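Local coordinates for protein putative glycoside hydrolase (PDB 4ONZ) that is of unknown function but is a putative glycoside hydrolase, by family probably built on a five-bladed beta-propeller, at residues A55-D60 against G130-L135; V84-S89 against D153-T158; L183-L186 against L191-D194. All blocks are in the same frame, centred on the assembly; numbering follows the deposited sequence.

Contact 1 of 3, residues A55-D60 against G130-L135; sequences AATVKD and GLYVML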
# COMPACT_ATOMS: atom_id res chain seq x y z
N ALA A 55 1.45 -0.65 5.56
CA ALA A 55 2.48 -1.31 4.78
C ALA A 55 2.90 -2.47 5.68
O ALA A 55 2.60 -2.46 6.87
CB ALA A 55 3.66 -0.40 4.53
N ALA A 56 3.55 -3.48 5.11
CA ALA A 56 4.11 -4.57 5.91
C ALA A 56 5.40 -5.07 5.27
O ALA A 56 5.54 -5.08 4.04
CB ALA A 56 3.12 -5.71 6.09
N THR A 57 6.35 -5.48 6.10
CA THR A 57 7.61 -6.01 5.61
C THR A 57 8.17 -6.95 6.68
O THR A 57 7.50 -7.22 7.68
CB THR A 57 8.57 -4.85 5.24
OG1 THR A 57 9.71 -5.34 4.51
CG2 THR A 57 9.02 -4.09 6.47
N VAL A 58 9.37 -7.46 6.46
CA VAL A 58 10.01 -8.37 7.40
C VAL A 58 11.42 -7.87 7.68
O VAL A 58 12.06 -7.30 6.81
CB VAL A 58 10.09 -9.81 6.82
CG1 VAL A 58 10.92 -10.73 7.71
CG2 VAL A 58 8.70 -10.39 6.61
N LYS A 59 11.87 -8.07 8.92
CA LYS A 59 13.23 -7.74 9.31
C LYS A 59 13.64 -8.67 10.45
O LYS A 59 12.89 -8.84 11.40
CB LYS A 59 13.38 -6.29 9.78
CG LYS A 59 14.84 -5.92 10.03
CD LYS A 59 15.06 -4.44 10.27
CE LYS A 59 16.55 -4.10 10.25
NZ LYS A 59 17.31 -4.70 11.38
N ASP A 60 14.80 -9.29 10.31
CA ASP A 60 15.35 -10.15 11.37
C ASP A 60 14.34 -11.20 11.83
O ASP A 60 14.14 -11.40 13.03
CB ASP A 60 15.78 -9.28 12.56
CG ASP A 60 16.87 -8.29 12.19
OD1 ASP A 60 17.63 -8.57 11.24
OD2 ASP A 60 16.99 -7.25 12.88
N GLY A 130 19.27 -4.89 1.70
CA GLY A 130 18.71 -4.41 2.97
C GLY A 130 18.18 -2.99 3.09
O GLY A 130 18.03 -2.50 4.21
N LEU A 131 17.91 -2.32 1.97
CA LEU A 131 17.35 -0.97 2.03
C LEU A 131 15.83 -1.08 1.90
O LEU A 131 15.35 -1.69 0.96
CB LEU A 131 17.88 -0.09 0.89
CG LEU A 131 17.45 1.38 0.92
CD1 LEU A 131 18.07 2.09 2.11
CD2 LEU A 131 17.83 2.10 -0.37
N TYR A 132 15.10 -0.52 2.85
CA TYR A 132 13.65 -0.52 2.80
C TYR A 132 13.23 0.77 2.17
O TYR A 132 13.66 1.85 2.59
CB TYR A 132 13.04 -0.66 4.20
CG TYR A 132 13.34 -2.00 4.83
CD1 TYR A 132 12.50 -3.09 4.63
CD2 TYR A 132 14.48 -2.17 5.61
CE1 TYR A 132 12.77 -4.33 5.21
CE2 TYR A 132 14.76 -3.41 6.19
CZ TYR A 132 13.91 -4.48 5.99
OH TYR A 132 14.18 -5.71 6.56
N VAL A 133 12.40 0.66 1.13
CA VAL A 133 11.90 1.82 0.39
C VAL A 133 10.41 1.96 0.63
O VAL A 133 9.65 1.01 0.41
CB VAL A 133 12.16 1.66 -1.13
CG1 VAL A 133 11.69 2.91 -1.87
CG2 VAL A 133 13.64 1.43 -1.39
N MSE A 134 10.00 3.14 1.09
CA MSE A 134 8.60 3.42 1.34
C MSE A 134 8.09 4.43 0.34
O MSE A 134 8.68 5.50 0.16
CB MSE A 134 8.38 3.98 2.74
CG MSE A 134 6.91 4.33 3.00
SE MSE A 134 6.77 5.30 4.69
CE MSE A 134 7.16 3.86 5.95
N LEU A 135 7.00 4.05 -0.32
CA LEU A 135 6.23 4.94 -1.18
C LEU A 135 4.99 5.27 -0.37
O LEU A 135 4.29 4.36 0.09
CB LEU A 135 5.83 4.27 -2.50
CG LEU A 135 6.82 4.33 -3.66
CD1 LEU A 135 6.84 5.71 -4.30
CD2 LEU A 135 8.22 3.93 -3.23
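Tyr132 reaches across from the strand of segment 130-135 and sets its phenol against Thr57, Val58 and Lys59. The strands themselves run antiparallel, at 174°, but their axes stay 9.7 Å apart. The gap is therefore bridged by side chains, and above all by this tyrosine. Chi1 of -66° turns the ring away from its own carbonyl carbon and toward the other strand. The hydroxyl ends on a backbone carbonyl: Tyr132 OH donates to Val58 O over 2.7 Å. It approaches one lone pair of that oxygen, within the plane of the carbonyl, with a C=O...O angle of 140°. Val58 takes part through this oxygen, while its own side chain starts out in the other direction.

Thr57 comes to the rim of the ring rather than to a face. Its OG1 lies near the ring plane, 3.3 Å from Tyr132 CE1. The methyl follows more loosely, with Thr57 CG2 4.0 Å from Tyr132 CE1.

Lys59 passes the far end of the phenol at about a right angle. Its aliphatic stem makes the contact, with Lys59 CB 3.4 Å and Lys59 CG 3.5 Å from Tyr132 OH. The chain runs extended until chi4, where it bends and delivers the ammonium to Asp60. The salt bridge Lys59 NZ to Asp60 OD2 measures 3.0 Å, and NZ stands above the carboxylate plane. Met126 of strand 118-126 also touches the tyrosine.

One directed hydrogen bond is thus backed by van der Waals contacts, a threonine oxygen at the ring edge and lysine methylenes beside the hydroxyl. The phenol proton is committed to a main-chain acceptor, which helps to anchor the outer end of the ring. The lysine lends methylene groups here and keeps its charge for its neighbour in sequence.

Contact 2 of 3, residues V84-S89 against D153-T158; sequences VGYAES and DLKNWT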
# COMPACT_ATOMS: atom_id res chain seq x y z
N VAL A 84 2.93 7.80 10.40
CA VAL A 84 3.13 6.36 10.28
C VAL A 84 3.67 5.74 11.58
O VAL A 84 4.68 6.19 12.11
CB VAL A 84 4.08 6.03 9.12
CG1 VAL A 84 4.29 4.52 9.01
CG2 VAL A 84 3.52 6.59 7.81
N GLY A 85 2.98 4.72 12.05
CA GLY A 85 3.36 3.99 13.27
C GLY A 85 4.08 2.71 12.92
O GLY A 85 3.97 2.21 11.81
N TYR A 86 4.77 2.17 13.91
CA TYR A 86 5.54 0.94 13.79
C TYR A 86 4.99 -0.11 14.75
O TYR A 86 4.74 0.18 15.92
CB TYR A 86 7.00 1.24 14.16
CG TYR A 86 7.93 0.04 14.26
CD1 TYR A 86 7.94 -0.78 15.40
CD2 TYR A 86 8.85 -0.24 13.26
CE1 TYR A 86 8.79 -1.86 15.50
CE2 TYR A 86 9.72 -1.32 13.36
CZ TYR A 86 9.69 -2.13 14.48
OH TYR A 86 10.55 -3.20 14.58
N ALA A 87 4.78 -1.32 14.23
CA ALA A 87 4.37 -2.47 15.03
C ALA A 87 5.25 -3.64 14.60
O ALA A 87 5.50 -3.83 13.41
CB ALA A 87 2.90 -2.79 14.83
N GLU A 88 5.72 -4.40 15.58
CA GLU A 88 6.60 -5.55 15.37
C GLU A 88 5.90 -6.82 15.85
O GLU A 88 5.22 -6.81 16.88
CB GLU A 88 7.87 -5.26 16.16
CG GLU A 88 8.92 -6.34 16.24
CD GLU A 88 10.08 -5.88 17.10
OE1 GLU A 88 10.60 -4.77 16.87
OE2 GLU A 88 10.48 -6.63 18.01
N SER A 89 6.05 -7.91 15.09
CA SER A 89 5.32 -9.14 15.36
C SER A 89 6.11 -10.42 15.09
O SER A 89 6.69 -10.59 14.02
CB SER A 89 4.06 -9.17 14.50
OG SER A 89 3.30 -10.35 14.73
N ASP A 153 16.59 0.36 9.34
CA ASP A 153 16.11 -0.26 10.58
C ASP A 153 14.59 -0.22 10.77
O ASP A 153 14.09 -0.76 11.75
CB ASP A 153 16.81 0.34 11.81
CG ASP A 153 16.48 1.82 12.04
OD1 ASP A 153 15.64 2.41 11.32
OD2 ASP A 153 17.06 2.39 12.98
N LEU A 154 13.88 0.44 9.85
CA LEU A 154 12.41 0.57 9.87
C LEU A 154 11.83 1.55 10.90
O LEU A 154 10.61 1.77 10.94
CB LEU A 154 11.72 -0.79 9.98
CG LEU A 154 12.04 -1.77 8.84
CD1 LEU A 154 11.49 -3.15 9.14
CD2 LEU A 154 11.48 -1.24 7.53
N LYS A 155 12.69 2.13 11.73
CA LYS A 155 12.28 3.10 12.75
C LYS A 155 12.77 4.50 12.40
O LYS A 155 12.09 5.49 12.70
CB LYS A 155 12.84 2.66 14.11
CG LYS A 155 12.34 1.30 14.56
CD LYS A 155 13.13 0.79 15.76
CE LYS A 155 12.62 -0.57 16.21
NZ LYS A 155 13.44 -1.09 17.34
N ASN A 156 13.95 4.58 11.78
CA ASN A 156 14.52 5.85 11.37
C ASN A 156 14.42 5.98 9.85
O ASN A 156 15.14 5.33 9.10
CB ASN A 156 15.94 5.97 11.89
CG ASN A 156 15.98 6.02 13.40
OD1 ASN A 156 15.50 6.97 14.01
ND2 ASN A 156 16.55 4.99 14.02
N TRP A 157 13.46 6.80 9.41
CA TRP A 157 13.17 7.03 7.98
C TRP A 157 13.74 8.34 7.48
O TRP A 157 13.65 9.35 8.17
CB TRP A 157 11.65 7.00 7.72
CG TRP A 157 11.11 5.63 7.94
CD1 TRP A 157 10.67 5.11 9.11
CD2 TRP A 157 11.04 4.59 6.97
NE1 TRP A 157 10.31 3.79 8.93
CE2 TRP A 157 10.51 3.45 7.62
CE3 TRP A 157 11.35 4.50 5.61
CZ2 TRP A 157 10.32 2.24 6.96
CZ3 TRP A 157 11.15 3.30 4.95
CH2 TRP A 157 10.63 2.18 5.62
N THR A 158 14.33 8.31 6.29
CA THR A 158 14.87 9.50 5.66
C THR A 158 13.98 9.85 4.47
O THR A 158 13.79 9.02 3.59
CB THR A 158 16.31 9.24 5.14
OG1 THR A 158 17.13 8.82 6.24
CG2 THR A 158 16.91 10.48 4.50
O HOH W 1 10.64 -2.50 18.87
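Lys155 lies over one face of the Tyr86 ring, its methylene chain slanting across the aromatic. Lys155 CG makes a CH-pi contact, 4.2 Å from the ring centroid and offset toward the rim. With CG beside the backbone N (chi1 -60°) and the rest of the chain extended, the lysine carries on to the phenol end. There Lys155 CE is 3.7 Å from Tyr86 OH.

Leu154 meets the same ring at its edge. Its carbonyl O lies near the ring plane, 3.5 Å from Tyr86 CD2, and Leu154 CB is 4.0 Å from Tyr86 CE2. That carbonyl also receives a weak bond from Trp157 NE1.

Tyr86 OH donates to Glu88 OE1 over 2.8 Å, on the anti side of the carboxylate. A water donates to Glu88 OE1 and weakly accepts from Lys155 NZ, so acid and amine are linked only loosely. The other oxygen, Glu88 OE2, forms a salt bridge with Lys62.

Asp153 shapes the loop that presents these groups. Its OD1 accepts from two backbone groups: Asn156 N at 2.8 Å on the syn side, and Lys155 N at 3.0 Å from above the carboxylate plane. In one conformer Asn156 ND2 also reaches Asp153 OD2, but Asn156 has a second conformer, which leaves this bond doubtful.

The two backbone bonds make an Asx turn, extended to an Asx motif. The turn lies in the connection between strands 144-151 and 158-162, which leans on strand 82-89 of another four-stranded antiparallel sheet, consistent with neighbouring blades of a beta-propeller.

Contact 3 of 3, residues L183-L186 against L191-D194; sequences LTKL and LVID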
# COMPACT_ATOMS: atom_id res chain seq x y z
N LEU A 183 7.72 -3.54 -7.85
CA LEU A 183 7.77 -4.95 -8.24
C LEU A 183 8.73 -5.71 -7.31
O LEU A 183 9.85 -5.25 -7.06
CB LEU A 183 8.22 -5.12 -9.69
CG LEU A 183 8.31 -6.56 -10.20
CD1 LEU A 183 6.96 -7.25 -10.10
CD2 LEU A 183 8.81 -6.59 -11.63
N THR A 184 8.27 -6.86 -6.82
CA THR A 184 9.05 -7.73 -5.94
C THR A 184 8.95 -9.19 -6.41
O THR A 184 8.14 -9.53 -7.29
CB THR A 184 8.56 -7.68 -4.48
OG1 THR A 184 7.25 -8.25 -4.39
CG2 THR A 184 8.55 -6.25 -3.92
N LYS A 185 9.78 -10.03 -5.81
CA LYS A 185 9.76 -11.47 -6.08
C LYS A 185 10.29 -12.19 -4.84
O LYS A 185 10.99 -11.59 -4.03
CB LYS A 185 10.67 -11.82 -7.26
CG LYS A 185 12.16 -11.66 -6.95
CD LYS A 185 13.04 -12.15 -8.09
CE LYS A 185 14.50 -11.98 -7.72
NZ LYS A 185 15.42 -12.27 -8.85
N LEU A 186 9.95 -13.47 -4.69
CA LEU A 186 10.46 -14.26 -3.58
C LEU A 186 11.85 -14.76 -3.94
O LEU A 186 12.04 -15.38 -4.98
CB LEU A 186 9.57 -15.48 -3.31
CG LEU A 186 10.04 -16.42 -2.19
CD1 LEU A 186 9.98 -15.74 -0.83
CD2 LEU A 186 9.23 -17.71 -2.15
N LEU A 191 10.80 -11.57 0.36
CA LEU A 191 10.32 -10.82 -0.79
C LEU A 191 11.31 -9.69 -0.99
O LEU A 191 11.58 -8.92 -0.08
CB LEU A 191 8.92 -10.25 -0.57
CG LEU A 191 7.76 -11.25 -0.42
CD1 LEU A 191 6.44 -10.50 -0.28
CD2 LEU A 191 7.70 -12.22 -1.58
N VAL A 192 11.86 -9.59 -2.19
CA VAL A 192 12.83 -8.54 -2.51
C VAL A 192 12.43 -7.79 -3.77
O VAL A 192 11.77 -8.36 -4.64
CB VAL A 192 14.24 -9.13 -2.71
CG1 VAL A 192 14.65 -9.91 -1.48
CG2 VAL A 192 14.31 -10.00 -3.96
N ILE A 193 12.84 -6.54 -3.86
CA ILE A 193 12.61 -5.70 -5.03
C ILE A 193 13.27 -6.36 -6.24
O ILE A 193 14.37 -6.91 -6.13
CB ILE A 193 13.14 -4.27 -4.78
CG1 ILE A 193 12.20 -3.57 -3.80
CG2 ILE A 193 13.26 -3.48 -6.08
CD1 ILE A 193 12.70 -2.24 -3.26
N ASP A 194 12.58 -6.34 -7.38
CA ASP A 194 13.13 -6.96 -8.60
C ASP A 194 13.00 -6.02 -9.79
O ASP A 194 11.99 -5.35 -9.95
CB ASP A 194 12.44 -8.28 -8.90
CG ASP A 194 13.14 -9.06 -10.02
OD1 ASP A 194 14.38 -9.03 -10.10
OD2 ASP A 194 12.43 -9.69 -10.83
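Lys185 and Asp194 cross obliquely, above the face of the hairpin that also carries Val192. Lys185 sets CG between its backbone N and carbonyl carbon (chi1 70°), and the chain then stretches out fully. Its methylenes run past the aspartate: Lys185 CD is 3.6 Å from Asp194 CG. The ammonium goes on to the carboxylate, but Lys185 NZ to Asp194 OD1 is a long salt bridge of 3.6 Å. Asp194 has CG anti to its own N (chi1 -170°), and its other oxygen, OD2, is bound by Arg254 NE. Val192 fills in beside the base of the lysine, with Val192 CG2 4.0 Å from Lys185 CG.

Leu186 and Leu191 share the opposite face. Leu191 bends its end back across the strand pair, and its CD2 comes 4.1 Å from Leu186 CB. Both leucines also rest on Tyr329 of strand 322-330. At the pair Thr184 and Ile193 the side chains diverge. Thr184 leans over the main chain opposite, with CB 3.3 Å from Val192 O, and gives its hydroxyl to a bond with Ala252 O. Ile193 turns to Ala125 of strand 118-126.

The backbones set this order. Lys185 and Val192 form an antiparallel hydrogen-bonded pair: Lys185 N to Val192 O is 2.8 Å, and the return bond, Val192 N to Lys185 O, is nearly straight at 172°. Asp194 N adds a third bond, 3.0 Å to Leu183 O, with the donor lifted out of the carbonyl plane.

Main-chain bonding thus holds the hairpin together, and the lysine touches the aspartate as much by its methylenes as by its charge. Held between Lys185 and Arg254, the carboxylate is probably favoured in its ionised form.

From the N terminus, strand 50-59 opens contact 1 and strand 82-89 opens contact 2. Residues 130-135 then close the first, and 153-158 close the second, so these two long loops cross along the chain. Both contacts join the sheet holding strands 50-59 and 82-89 to the sheet of strand 132-139 and its neighbours. They meet directly: Tyr132 packs on Leu154 and Met134 on Trp157. Contact 3 follows in series, closing only a short hairpin, 180-187 with 190-193, in the next sheet. It touches contact 1 through Val133 and Ile193, while contact 2 stays about 10 Å away at the nearest atoms.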